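Local coordinates for Myo-inositol phosphohydrolase (Mitsuokella multacida, PDB 4WU3), which probably removes phosphate groups from myo-inositol hexakisphosphate, as a PTP-like phytase, and binds inositol tetrakisphosphate, at residues A[52-57]-A[131-136]; A[166-171]-A[184-189]; A[127-132]-A[190-195]; A[100-105]-A[197-202]. The protein carries 2 engineered substitutions. One frame throughout, in Å; residues are numbered along the deposited sequence.

Interaction 1: A[52-57]-A[131-136]; sequences IDRADV and GTAVSW
D53 and R54 both turn their backbone N-H groups onto the same oxygen of A133: D53 N lies 2.6 Å from A133 O, and R54 N lies 3.2 Å from A133 O. Both donors come from one face of the A133 carbonyl plane, each tilted about 30° out of it. A133 N returns a bond to R54 O at 3.0 Å. The buried D53 carboxylate, with CG beside its own backbone N (chi1 -69°), points at the strand: its OD1 receives S135 OG at 2.6 Å through the syn lone pair. K51 at OD1 and R122 at OD2 form salt bridges with it and probably offset its charge. R54 sends its bent chain away to a salt bridge with E101. D56 rests its OD2 3.3 Å from G131 CA, where any side chain at 131 would collide, while its OD1 accepts from S98 and K100. A water accepts from D56 N and also bonds T132 OG1. Apolar contact is slight, I52 CG2 meeting T132 CG2 at 4.0 Å. Two consecutive residues facing A133 make this a classic beta bulge, here on an outer strand of a four-stranded antiparallel sheet.

Interaction 2: A[166-171]-A[184-189]; sequences STVKSI and PVYVNY
I171 and V187 meet on the inner face of two antiparallel strands, I171 CG1 lying 3.7 Å from V187 CG2, and I52 and L50 of strand 49-54 pack against that face. The backbone bonds alongside are short: I171 N points at V185 O over 2.7 Å in an almost perfectly straight bond (178°), and V187 N reaches K169 O at 2.9 Å. Together these strands are the arms of a beta hairpin, 168-175 and 180-188, and the pairing runs on to Y189 N and T167 O. Just past the strand, Y189 CG sits between its own backbone N and carbonyl carbon (chi1 62°), which turns the ring back beneath the start of the other arm. T167 CA stands over its face, 4.2 Å from the Y189 ring centroid in a CH-pi contact, and the Y189 hydroxyl bonds L163 O. The other side is looser and exposed. V168 CG2 comes no nearer than 4.2 Å to Y186 CD1, S170 OG lies over one face of the Y186 ring, and V168 runs side by side with N188. A water accepts from N188 ND2 at 3.1 Å and donates to T167 O.

Interaction 3: A[127-132]-A[190-195]; sequences GYLNGT and NKVRTE
R193 reaches across to N130 with one side-chain bond: R193 NH2 to N130 O at 3.1 Å, with that oxygen in the guanidinium plane but the donor well above the N130 carbonyl plane. NH2 also forms a salt bridge with E99, NH1 bonds Q201, and a water accepts from R193 NE at 2.7 Å, so all three nitrogens are used. K191 CD covers one guanidinium face. At the turn N130 OD1 accepts from N190 N over 3.0 Å, which ties the side chain to the other segment. Replacing N130 with an alanine would remove that acceptor, and N190 N would probably lose its mate and the approach to strand 192-193 be freer to shift. Strands 126-129 and 192-193 pair antiparallel at the edge of the four-stranded sheet, with Y128 N to R193 O at 2.8 Å and N130 N to K191 O at 3.0 Å. N130 itself lies in the type II' turn L129-T132 that leads to the neighbouring strand. Beyond the polar atoms, L129 CD2 lies alongside V192 CG2 at 3.9 Å. On the opposite face Y128 turns its ring edge to E195, CE1 standing 3.7 Å from E195 CA, while its hydroxyl bonds F97 O.

Interaction 4: A[100-105]-A[197-202]; sequences KELEAI and EMVKQH
A histidine-carboxylate hydrogen bond, H202 to E103, joins helix 99-108 to the end of helix 195-201. H202 NE2 gives a nearly straight bond (167°) to E103 OE2 at 2.9 Å, reaching the anti lone pair and lying close to the imidazole plane. The other ring nitrogen, H202 ND1, donates to M198 O at 3.0 Å, also near that plane, so a bond at each ring nitrogen holds the ring's rotation. With both nitrogens donating, the ring is probably doubly protonated, a cation that E103 would help stabilise. Both helices flank the five-stranded mixed sheet of this PTP-like domain: I105 touches F116 and V199 touches D118, both on strand 116-122. A phenylalanine in place of H202 would keep a flat ring but is likely to leave E103 OE2 and M198 O without these donors and let the ring turn. The apolar half centres on L102, with CG anti to the backbone N (chi1 174°), which carries CD2 across to the other helix. Its CD2 meets M198 SD tip to tip at 3.7 Å, sits 4.1 Å from V199 CG2, and lies over one face of the H202 ring, toward its rim.

From the N terminus, 52-57 opens interaction 1, which closes when the chain returns at 131-136. Within that loop 100-105 opens interaction 4, which closes only at 197-202, so the two cross; R54 bridges them through its salt bridge to E101. Interaction 3 opens at 127-132, sharing G131 and T132 with interaction 1, and closes at 190-195, nested inside interaction 4. The hairpin of interaction 2 is nested in turn inside interaction 3, and its inner face meets I52 of interaction 1. Interactions 1 and 3 join the strands of one antiparallel sheet, interaction 2 packs a hairpin against it, and interaction 4 ties together helices beside the mixed sheet.

Interaction 1: A[52-57]-A[131-136]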
loop_
_atom_site.group_PDB
_atom_site.type_symbol
_atom_site.label_atom_id
_atom_site.label_comp_id
_atom_site.label_asym_id
_atom_site.label_seq_id
_atom_site.Cartn_x
_atom_site.Cartn_y
_atom_site.Cartn_z
ATOM N N ILE A 52 19.170 18.846 8.531
ATOM C CA ILE A 52 20.459 18.186 8.540
ATOM C C ILE A 52 20.286 16.665 8.496
ATOM O O ILE A 52 19.576 16.092 9.311
ATOM C CB ILE A 52 21.254 18.617 9.791
ATOM C CG1 ILE A 52 21.596 20.112 9.706
ATOM C CG2 ILE A 52 22.523 17.797 9.956
ATOM C CD1 ILE A 52 22.155 20.706 10.984
ATOM N N ASP A 53 20.923 16.024 7.518
ATOM C CA ASP A 53 20.910 14.574 7.400
ATOM C C ASP A 53 22.071 13.990 8.203
ATOM O O ASP A 53 21.885 13.104 9.045
ATOM C CB ASP A 53 21.072 14.147 5.931
ATOM C CG ASP A 53 19.866 14.481 5.061
ATOM O OD1 ASP A 53 18.741 14.609 5.579
ATOM O OD2 ASP A 53 20.055 14.596 3.831
ATOM N N ARG A 54 23.277 14.485 7.907
ATOM C CA ARG A 54 24.503 14.035 8.561
ATOM C C ARG A 54 25.424 15.211 8.882
ATOM O O ARG A 54 25.885 15.917 7.986
ATOM C CB ARG A 54 25.276 13.057 7.669
ATOM C CG ARG A 54 24.484 11.849 7.177
ATOM C CD ARG A 54 24.019 10.980 8.324
ATOM N NE ARG A 54 25.152 10.321 8.955
ATOM C CZ ARG A 54 25.065 9.540 10.022
ATOM N NH1 ARG A 54 23.897 9.300 10.588
ATOM N NH2 ARG A 54 26.157 8.984 10.513
ATOM N N ALA A 55 25.685 15.404 10.170
ATOM C CA ALA A 55 26.699 16.338 10.618
ATOM C C ALA A 55 28.026 15.812 10.118
ATOM O O ALA A 55 28.201 14.605 9.994
ATOM C CB ALA A 55 26.696 16.439 12.144
ATOM N N ASP A 56 28.962 16.706 9.830
ATOM C CA ASP A 56 30.227 16.309 9.224
ATOM C C ASP A 56 31.227 15.811 10.260
ATOM O O ASP A 56 31.845 16.599 10.969
ATOM C CB ASP A 56 30.843 17.465 8.444
ATOM C CG ASP A 56 31.767 16.986 7.358
ATOM O OD1 ASP A 56 31.803 15.756 7.110
ATOM O OD2 ASP A 56 32.449 17.827 6.742
ATOM N N VAL A 57 31.397 14.494 10.313
ATOM C CA VAL A 57 32.181 13.852 11.356
ATOM C C VAL A 57 33.072 12.788 10.739
ATOM O O VAL A 57 32.637 12.064 9.852
ATOM C CB VAL A 57 31.266 13.177 12.382
ATOM C CG1 VAL A 57 32.090 12.543 13.483
ATOM C CG2 VAL A 57 30.287 14.180 12.968
ATOM N N GLY A 131 30.699 20.093 4.037
ATOM C CA GLY A 131 30.627 18.644 4.176
ATOM C C GLY A 131 29.347 18.111 4.817
ATOM O O GLY A 131 29.144 16.905 4.884
ATOM N N THR A 132 28.488 19.008 5.294
ATOM C CA THR A 132 27.272 18.610 5.984
ATOM C C THR A 132 26.184 18.201 4.989
ATOM O O THR A 132 25.915 18.913 4.015
ATOM C CB THR A 132 26.703 19.754 6.842
ATOM O OG1 THR A 132 27.707 20.253 7.742
ATOM C CG2 THR A 132 25.491 19.257 7.633
ATOM N N ALA A 133 25.563 17.050 5.229
ATOM C CA ALA A 133 24.502 16.584 4.350
ATOM C C ALA A 133 23.176 17.121 4.824
ATOM O O ALA A 133 22.824 17.009 5.997
ATOM C CB ALA A 133 24.462 15.065 4.286
ATOM N N VAL A 134 22.440 17.699 3.886
ATOM C CA VAL A 134 21.119 18.246 4.166
ATOM C C VAL A 134 20.107 17.737 3.151
ATOM O O VAL A 134 20.471 17.295 2.059
ATOM C CB VAL A 134 21.142 19.778 4.101
ATOM C CG1 VAL A 134 22.186 20.319 5.059
ATOM C CG2 VAL A 134 21.422 20.234 2.678
ATOM N N SER A 135 18.832 17.807 3.504
ATOM C CA SER A 135 17.783 17.380 2.585
ATOM C C SER A 135 16.500 18.119 2.881
ATOM O O SER A 135 16.342 18.678 3.948
ATOM C CB SER A 135 17.541 15.865 2.689
ATOM O OG SER A 135 16.936 15.526 3.926
ATOM N N TRP A 136 15.589 18.109 1.919
ATOM C CA TRP A 136 14.290 18.716 2.087
ATOM C C TRP A 136 13.288 17.661 2.532
ATOM O O TRP A 136 12.953 16.727 1.790
ATOM C CB TRP A 136 13.855 19.422 0.793
ATOM C CG TRP A 136 14.542 20.723 0.631
ATOM C CD1 TRP A 136 14.064 21.952 0.986
ATOM C CD2 TRP A 136 15.858 20.937 0.116
ATOM N NE1 TRP A 136 14.999 22.920 0.707
ATOM C CE2 TRP A 136 16.109 22.318 0.175
ATOM C CE3 TRP A 136 16.846 20.093 -0.397
ATOM C CZ2 TRP A 136 17.301 22.875 -0.262
ATOM C CZ3 TRP A 136 18.029 20.645 -0.822
ATOM C CH2 TRP A 136 18.246 22.028 -0.757
HETATM O O HOH W 1 28.179 19.797 10.304
#

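Interaction 2: A[166-171]-A[184-189]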
loop_
_atom_site.group_PDB
_atom_site.type_symbol
_atom_site.label_atom_id
_atom_site.label_comp_id
_atom_site.label_asym_id
_atom_site.label_seq_id
_atom_site.Cartn_x
_atom_site.Cartn_y
_atom_site.Cartn_z
ATOM N N SER A 166 24.260 32.879 0.073
ATOM C CA SER A 166 24.298 33.016 1.520
ATOM C C SER A 166 25.464 32.162 1.997
ATOM O O SER A 166 25.909 31.260 1.280
ATOM C CB SER A 166 22.999 32.550 2.182
ATOM O OG SER A 166 21.870 33.261 1.712
ATOM N N THR A 167 25.979 32.456 3.187
ATOM C CA THR A 167 27.076 31.681 3.763
ATOM C C THR A 167 26.721 31.151 5.144
ATOM O O THR A 167 27.535 30.514 5.806
ATOM C CB THR A 167 28.349 32.517 3.892
ATOM O OG1 THR A 167 28.088 33.663 4.715
ATOM C CG2 THR A 167 28.830 32.961 2.521
ATOM N N VAL A 168 25.497 31.418 5.568
ATOM C CA VAL A 168 25.006 30.938 6.845
ATOM C C VAL A 168 23.482 30.814 6.762
ATOM O O VAL A 168 22.818 31.615 6.102
ATOM C CB VAL A 168 25.429 31.881 7.979
ATOM C CG1 VAL A 168 24.971 33.300 7.676
ATOM C CG2 VAL A 168 24.876 31.391 9.311
ATOM N N LYS A 169 22.947 29.781 7.399
ATOM C CA LYS A 169 21.528 29.492 7.330
ATOM C C LYS A 169 21.085 28.687 8.537
ATOM O O LYS A 169 21.776 27.767 8.980
ATOM C CB LYS A 169 21.210 28.694 6.058
ATOM C CG LYS A 169 19.800 28.875 5.536
ATOM C CD LYS A 169 19.796 29.186 4.063
ATOM C CE LYS A 169 18.405 29.353 3.486
ATOM N NZ LYS A 169 18.017 30.786 3.353
ATOM N N SER A 170 19.919 29.041 9.061
ATOM C CA SER A 170 19.292 28.283 10.124
ATOM C C SER A 170 18.737 27.005 9.506
ATOM O O SER A 170 17.904 27.066 8.611
ATOM C CB SER A 170 18.172 29.104 10.775
ATOM O OG SER A 170 17.655 28.446 11.919
ATOM N N ILE A 171 19.223 25.849 9.952
ATOM C CA ILE A 171 18.795 24.564 9.372
ATOM C C ILE A 171 18.279 23.643 10.462
ATOM O O ILE A 171 18.938 23.447 11.496
ATOM C CB ILE A 171 19.947 23.824 8.691
ATOM C CG1 ILE A 171 20.678 24.731 7.703
ATOM C CG2 ILE A 171 19.425 22.582 7.989
ATOM C CD1 ILE A 171 20.026 24.831 6.349
ATOM N N PRO A 184 16.316 24.190 15.089
ATOM C CA PRO A 184 17.403 24.413 14.147
ATOM C C PRO A 184 18.712 24.883 14.770
ATOM O O PRO A 184 18.725 25.382 15.888
ATOM C CB PRO A 184 16.838 25.498 13.224
ATOM C CG PRO A 184 15.873 26.247 14.070
ATOM C CD PRO A 184 15.285 25.238 15.016
ATOM N N VAL A 185 19.804 24.698 14.035
ATOM C CA VAL A 185 21.058 25.364 14.338
ATOM C C VAL A 185 21.509 26.097 13.098
ATOM O O VAL A 185 21.009 25.843 12.005
ATOM C CB VAL A 185 22.200 24.410 14.720
ATOM C CG1 VAL A 185 21.768 23.417 15.735
ATOM C CG2 VAL A 185 22.686 23.641 13.522
ATOM N N TYR A 186 22.447 27.013 13.285
ATOM C CA TYR A 186 23.030 27.739 12.181
ATOM C C TYR A 186 24.202 26.959 11.589
ATOM O O TYR A 186 25.077 26.460 12.306
ATOM C CB TYR A 186 23.471 29.123 12.636
ATOM C CG TYR A 186 22.326 30.050 12.967
ATOM C CD1 TYR A 186 21.736 30.810 11.979
ATOM C CD2 TYR A 186 21.846 30.179 14.273
ATOM C CE1 TYR A 186 20.698 31.676 12.264
ATOM C CE2 TYR A 186 20.800 31.041 14.570
ATOM C CZ TYR A 186 20.236 31.790 13.558
ATOM O OH TYR A 186 19.197 32.654 13.814
ATOM N N VAL A 187 24.189 26.841 10.272
ATOM C CA VAL A 187 25.220 26.131 9.543
ATOM C C VAL A 187 25.983 27.127 8.682
ATOM O O VAL A 187 25.375 27.894 7.922
ATOM C CB VAL A 187 24.590 25.065 8.642
ATOM C CG1 VAL A 187 25.653 24.357 7.824
ATOM C CG2 VAL A 187 23.807 24.074 9.482
ATOM N N ASN A 188 27.305 27.138 8.818
ATOM C CA ASN A 188 28.137 28.033 8.028
ATOM C C ASN A 188 28.714 27.251 6.871
ATOM O O ASN A 188 29.093 26.105 7.034
ATOM C CB ASN A 188 29.280 28.611 8.858
ATOM C CG ASN A 188 28.794 29.456 10.006
ATOM O OD1 ASN A 188 28.645 28.982 11.115
ATOM N ND2 ASN A 188 28.530 30.700 9.742
ATOM N N TYR A 189 28.774 27.876 5.705
ATOM C CA TYR A 189 29.228 27.195 4.512
ATOM C C TYR A 189 29.657 28.214 3.468
ATOM O O TYR A 189 29.200 29.355 3.470
ATOM C CB TYR A 189 28.099 26.314 3.946
ATOM C CG TYR A 189 26.855 27.068 3.512
ATOM C CD1 TYR A 189 25.852 27.399 4.430
ATOM C CD2 TYR A 189 26.664 27.435 2.181
ATOM C CE1 TYR A 189 24.708 28.081 4.030
ATOM C CE2 TYR A 189 25.531 28.118 1.778
ATOM C CZ TYR A 189 24.556 28.439 2.699
ATOM O OH TYR A 189 23.424 29.118 2.292
HETATM O O HOH W 2 29.816 31.459 6.998
#

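Interaction 3: A[127-132]-A[190-195]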
loop_
_atom_site.group_PDB
_atom_site.type_symbol
_atom_site.label_atom_id
_atom_site.label_comp_id
_atom_site.label_asym_id
_atom_site.label_seq_id
_atom_site.Cartn_x
_atom_site.Cartn_y
_atom_site.Cartn_z
ATOM N N GLY A 127 21.490 17.365 -0.660
ATOM C CA GLY A 127 22.761 17.889 -1.117
ATOM C C GLY A 127 23.701 18.157 0.043
ATOM O O GLY A 127 23.527 17.604 1.137
ATOM N N TYR A 128 24.696 19.011 -0.208
ATOM C CA TYR A 128 25.751 19.277 0.761
ATOM C C TYR A 128 25.995 20.778 0.928
ATOM O O TYR A 128 25.996 21.534 -0.055
ATOM C CB TYR A 128 27.035 18.544 0.356
ATOM C CG TYR A 128 26.907 17.034 0.483
ATOM C CD1 TYR A 128 26.381 16.271 -0.553
ATOM C CD2 TYR A 128 27.279 16.379 1.652
ATOM C CE1 TYR A 128 26.238 14.907 -0.425
ATOM C CE2 TYR A 128 27.139 15.016 1.789
ATOM C CZ TYR A 128 26.613 14.280 0.745
ATOM O OH TYR A 128 26.454 12.904 0.871
ATOM N N LEU A 129 26.140 21.192 2.189
ATOM C CA LEU A 129 26.636 22.518 2.549
ATOM C C LEU A 129 27.982 22.334 3.225
ATOM O O LEU A 129 28.054 21.856 4.358
ATOM C CB LEU A 129 25.685 23.216 3.513
ATOM C CG LEU A 129 24.258 23.408 3.016
ATOM C CD1 LEU A 129 23.441 24.127 4.075
ATOM C CD2 LEU A 129 24.251 24.193 1.712
ATOM N N ASN A 130 29.046 22.719 2.529
ATOM C CA ASN A 130 30.385 22.217 2.839
ATOM C C ASN A 130 30.310 20.688 2.916
ATOM O O ASN A 130 29.872 20.052 1.960
ATOM C CB ASN A 130 30.937 22.861 4.113
ATOM C CG ASN A 130 31.370 24.302 3.888
ATOM O OD1 ASN A 130 31.178 24.859 2.798
ATOM N ND2 ASN A 130 31.954 24.916 4.916
ATOM N N GLY A 131 30.699 20.093 4.037
ATOM C CA GLY A 131 30.627 18.644 4.176
ATOM C C GLY A 131 29.347 18.111 4.817
ATOM O O GLY A 131 29.144 16.905 4.884
ATOM N N THR A 132 28.488 19.008 5.294
ATOM C CA THR A 132 27.272 18.610 5.984
ATOM C C THR A 132 26.184 18.201 4.989
ATOM O O THR A 132 25.915 18.913 4.015
ATOM C CB THR A 132 26.703 19.754 6.842
ATOM O OG1 THR A 132 27.707 20.253 7.742
ATOM C CG2 THR A 132 25.491 19.257 7.633
ATOM N N ASN A 190 30.528 27.793 2.571
ATOM C CA ASN A 190 30.841 28.596 1.402
ATOM C C ASN A 190 30.819 27.731 0.147
ATOM O O ASN A 190 31.347 28.113 -0.892
ATOM C CB ASN A 190 32.194 29.273 1.571
ATOM C CG ASN A 190 33.306 28.284 1.793
ATOM O OD1 ASN A 190 33.234 27.138 1.338
ATOM N ND2 ASN A 190 34.348 28.717 2.495
ATOM N N LYS A 191 30.185 26.569 0.269
ATOM C CA LYS A 191 30.010 25.630 -0.831
ATOM C C LYS A 191 28.647 24.969 -0.787
ATOM O O LYS A 191 28.219 24.512 0.259
ATOM C CB LYS A 191 31.029 24.518 -0.708
ATOM C CG LYS A 191 32.220 24.672 -1.599
ATOM C CD LYS A 191 33.092 23.428 -1.529
ATOM C CE LYS A 191 34.196 23.558 -0.500
ATOM N NZ LYS A 191 35.016 22.319 -0.488
ATOM N N VAL A 192 27.992 24.882 -1.934
ATOM C CA VAL A 192 26.738 24.143 -2.055
ATOM C C VAL A 192 26.887 23.155 -3.214
ATOM O O VAL A 192 27.254 23.544 -4.318
ATOM C CB VAL A 192 25.553 25.089 -2.309
ATOM C CG1 VAL A 192 24.234 24.326 -2.249
ATOM C CG2 VAL A 192 25.550 26.239 -1.301
ATOM N N ARG A 193 26.634 21.878 -2.955
ATOM C CA ARG A 193 26.861 20.841 -3.953
ATOM C C ARG A 193 25.744 19.807 -3.938
ATOM O O ARG A 193 25.167 19.522 -2.892
ATOM C CB ARG A 193 28.205 20.137 -3.708
ATOM C CG ARG A 193 29.428 21.015 -3.959
ATOM C CD ARG A 193 30.736 20.345 -3.578
ATOM N NE ARG A 193 30.856 20.113 -2.145
ATOM C CZ ARG A 193 31.884 19.491 -1.573
ATOM N NH1 ARG A 193 32.883 19.045 -2.320
ATOM N NH2 ARG A 193 31.917 19.319 -0.257
ATOM N N THR A 194 25.432 19.269 -5.116
ATOM C CA THR A 194 24.673 18.028 -5.221
ATOM C C THR A 194 25.579 16.903 -4.765
ATOM O O THR A 194 26.793 17.085 -4.680
ATOM C CB THR A 194 24.283 17.714 -6.670
ATOM O OG1 THR A 194 25.468 17.582 -7.469
ATOM C CG2 THR A 194 23.397 18.804 -7.235
ATOM N N GLU A 195 25.014 15.734 -4.494
ATOM C CA GLU A 195 25.834 14.600 -4.067
ATOM C C GLU A 195 26.802 14.213 -5.170
ATOM O O GLU A 195 27.948 13.827 -4.914
ATOM C CB GLU A 195 24.963 13.395 -3.688
ATOM C CG GLU A 195 25.754 12.225 -3.118
ATOM C CD GLU A 195 24.870 11.175 -2.473
ATOM O OE1 GLU A 195 23.960 11.538 -1.691
ATOM O OE2 GLU A 195 25.089 9.983 -2.740
HETATM O O HOH W 3 29.153 21.308 -0.472
#

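Interaction 4: A[100-105]-A[197-202]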
loop_
_atom_site.group_PDB
_atom_site.type_symbol
_atom_site.label_atom_id
_atom_site.label_comp_id
_atom_site.label_asym_id
_atom_site.label_seq_id
_atom_site.Cartn_x
_atom_site.Cartn_y
_atom_site.Cartn_z
ATOM N N LYS A 100 33.063 13.896 5.295
ATOM C CA LYS A 100 34.053 13.139 6.065
ATOM C C LYS A 100 33.675 11.660 6.197
ATOM O O LYS A 100 34.549 10.792 6.277
ATOM C CB LYS A 100 34.253 13.752 7.451
ATOM C CG LYS A 100 34.935 15.113 7.434
ATOM C CD LYS A 100 35.236 15.609 8.841
ATOM C CE LYS A 100 35.633 17.078 8.839
ATOM N NZ LYS A 100 36.874 17.282 8.060
ATOM N N GLU A 101 32.381 11.358 6.221
ATOM C CA GLU A 101 31.969 9.950 6.279
ATOM C C GLU A 101 32.239 9.262 4.943
ATOM O O GLU A 101 32.628 8.096 4.904
ATOM C CB GLU A 101 30.503 9.816 6.700
ATOM C CG GLU A 101 30.263 10.230 8.149
ATOM C CD GLU A 101 28.797 10.331 8.520
ATOM O OE1 GLU A 101 27.962 10.706 7.658
ATOM O OE2 GLU A 101 28.491 10.052 9.702
ATOM N N LEU A 102 32.059 9.984 3.842
ATOM C CA LEU A 102 32.426 9.429 2.543
ATOM C C LEU A 102 33.929 9.144 2.524
ATOM O O LEU A 102 34.366 8.078 2.072
ATOM C CB LEU A 102 32.046 10.363 1.393
ATOM C CG LEU A 102 32.523 9.924 -0.000
ATOM C CD1 LEU A 102 31.906 8.597 -0.414
ATOM C CD2 LEU A 102 32.239 10.974 -1.059
ATOM N N GLU A 103 34.715 10.090 3.034
ATOM C CA GLU A 103 36.174 9.931 3.057
ATOM C C GLU A 103 36.557 8.676 3.846
ATOM O O GLU A 103 37.424 7.906 3.419
ATOM C CB GLU A 103 36.845 11.191 3.608
ATOM C CG GLU A 103 36.868 12.330 2.596
ATOM C CD GLU A 103 37.034 13.705 3.227
ATOM O OE1 GLU A 103 37.399 13.801 4.420
ATOM O OE2 GLU A 103 36.792 14.702 2.519
ATOM N N ALA A 104 35.873 8.441 4.962
ATOM C CA ALA A 104 36.078 7.221 5.730
ATOM C C ALA A 104 35.688 5.968 4.934
ATOM O O ALA A 104 36.366 4.934 5.020
ATOM C CB ALA A 104 35.298 7.276 7.030
ATOM N N ILE A 105 34.592 6.049 4.175
ATOM C CA ILE A 105 34.188 4.925 3.313
ATOM C C ILE A 105 35.244 4.631 2.237
ATOM O O ILE A 105 35.658 3.496 2.048
ATOM C CB ILE A 105 32.843 5.195 2.618
ATOM C CG1 ILE A 105 31.701 5.184 3.638
ATOM C CG2 ILE A 105 32.607 4.153 1.539
ATOM C CD1 ILE A 105 30.348 5.534 3.059
ATOM N N GLU A 197 28.239 16.102 -7.430
ATOM C CA GLU A 197 29.381 17.006 -7.455
ATOM C C GLU A 197 30.366 16.639 -6.359
ATOM O O GLU A 197 31.561 16.567 -6.607
ATOM C CB GLU A 197 28.933 18.463 -7.318
ATOM C CG GLU A 197 28.286 19.011 -8.583
ATOM C CD GLU A 197 27.631 20.367 -8.385
ATOM O OE1 GLU A 197 27.178 20.679 -7.253
ATOM O OE2 GLU A 197 27.544 21.115 -9.383
ATOM N N MET A 198 29.860 16.378 -5.158
ATOM C CA MET A 198 30.733 16.096 -4.024
ATOM C C MET A 198 31.465 14.787 -4.262
ATOM O O MET A 198 32.663 14.683 -4.023
ATOM C CB MET A 198 29.918 16.047 -2.734
ATOM C CG MET A 198 30.740 16.118 -1.457
ATOM S SD MET A 198 31.189 14.476 -0.911
ATOM C CE MET A 198 29.604 13.837 -0.371
ATOM N N VAL A 199 30.758 13.790 -4.774
ATOM C CA VAL A 199 31.352 12.474 -4.981
ATOM C C VAL A 199 32.398 12.508 -6.092
ATOM O O VAL A 199 33.466 11.905 -5.979
ATOM C CB VAL A 199 30.269 11.408 -5.292
ATOM C CG1 VAL A 199 30.898 10.131 -5.817
ATOM C CG2 VAL A 199 29.466 11.101 -4.040
ATOM N N LYS A 200 32.094 13.206 -7.171
ATOM C CA LYS A 200 33.035 13.305 -8.268
ATOM C C LYS A 200 34.284 14.121 -7.909
ATOM O O LYS A 200 35.365 13.862 -8.426
ATOM C CB LYS A 200 32.345 13.899 -9.482
ATOM C CG LYS A 200 31.352 12.944 -10.097
ATOM C CD LYS A 200 30.932 13.431 -11.462
ATOM C CE LYS A 200 30.108 12.377 -12.163
ATOM N NZ LYS A 200 29.596 12.875 -13.468
ATOM N N GLN A 201 34.141 15.090 -7.014
ATOM C CA GLN A 201 35.297 15.862 -6.554
ATOM C C GLN A 201 36.236 14.998 -5.733
ATOM O O GLN A 201 37.402 15.339 -5.548
ATOM C CB GLN A 201 34.856 17.086 -5.751
ATOM C CG GLN A 201 34.464 18.230 -6.662
ATOM C CD GLN A 201 33.732 19.331 -5.941
ATOM O OE1 GLN A 201 33.897 19.522 -4.735
ATOM N NE2 GLN A 201 32.908 20.065 -6.677
ATOM N N HIS A 202 35.727 13.871 -5.248
ATOM C CA HIS A 202 36.572 12.913 -4.565
ATOM C C HIS A 202 37.120 11.864 -5.518
ATOM O O HIS A 202 37.782 10.923 -5.096
ATOM C CB HIS A 202 35.818 12.274 -3.404
ATOM C CG HIS A 202 35.784 13.137 -2.187
ATOM N ND1 HIS A 202 34.936 14.215 -2.067
ATOM C CD2 HIS A 202 36.533 13.118 -1.061
ATOM C CE1 HIS A 202 35.142 14.806 -0.905
ATOM N NE2 HIS A 202 36.108 14.161 -0.276
#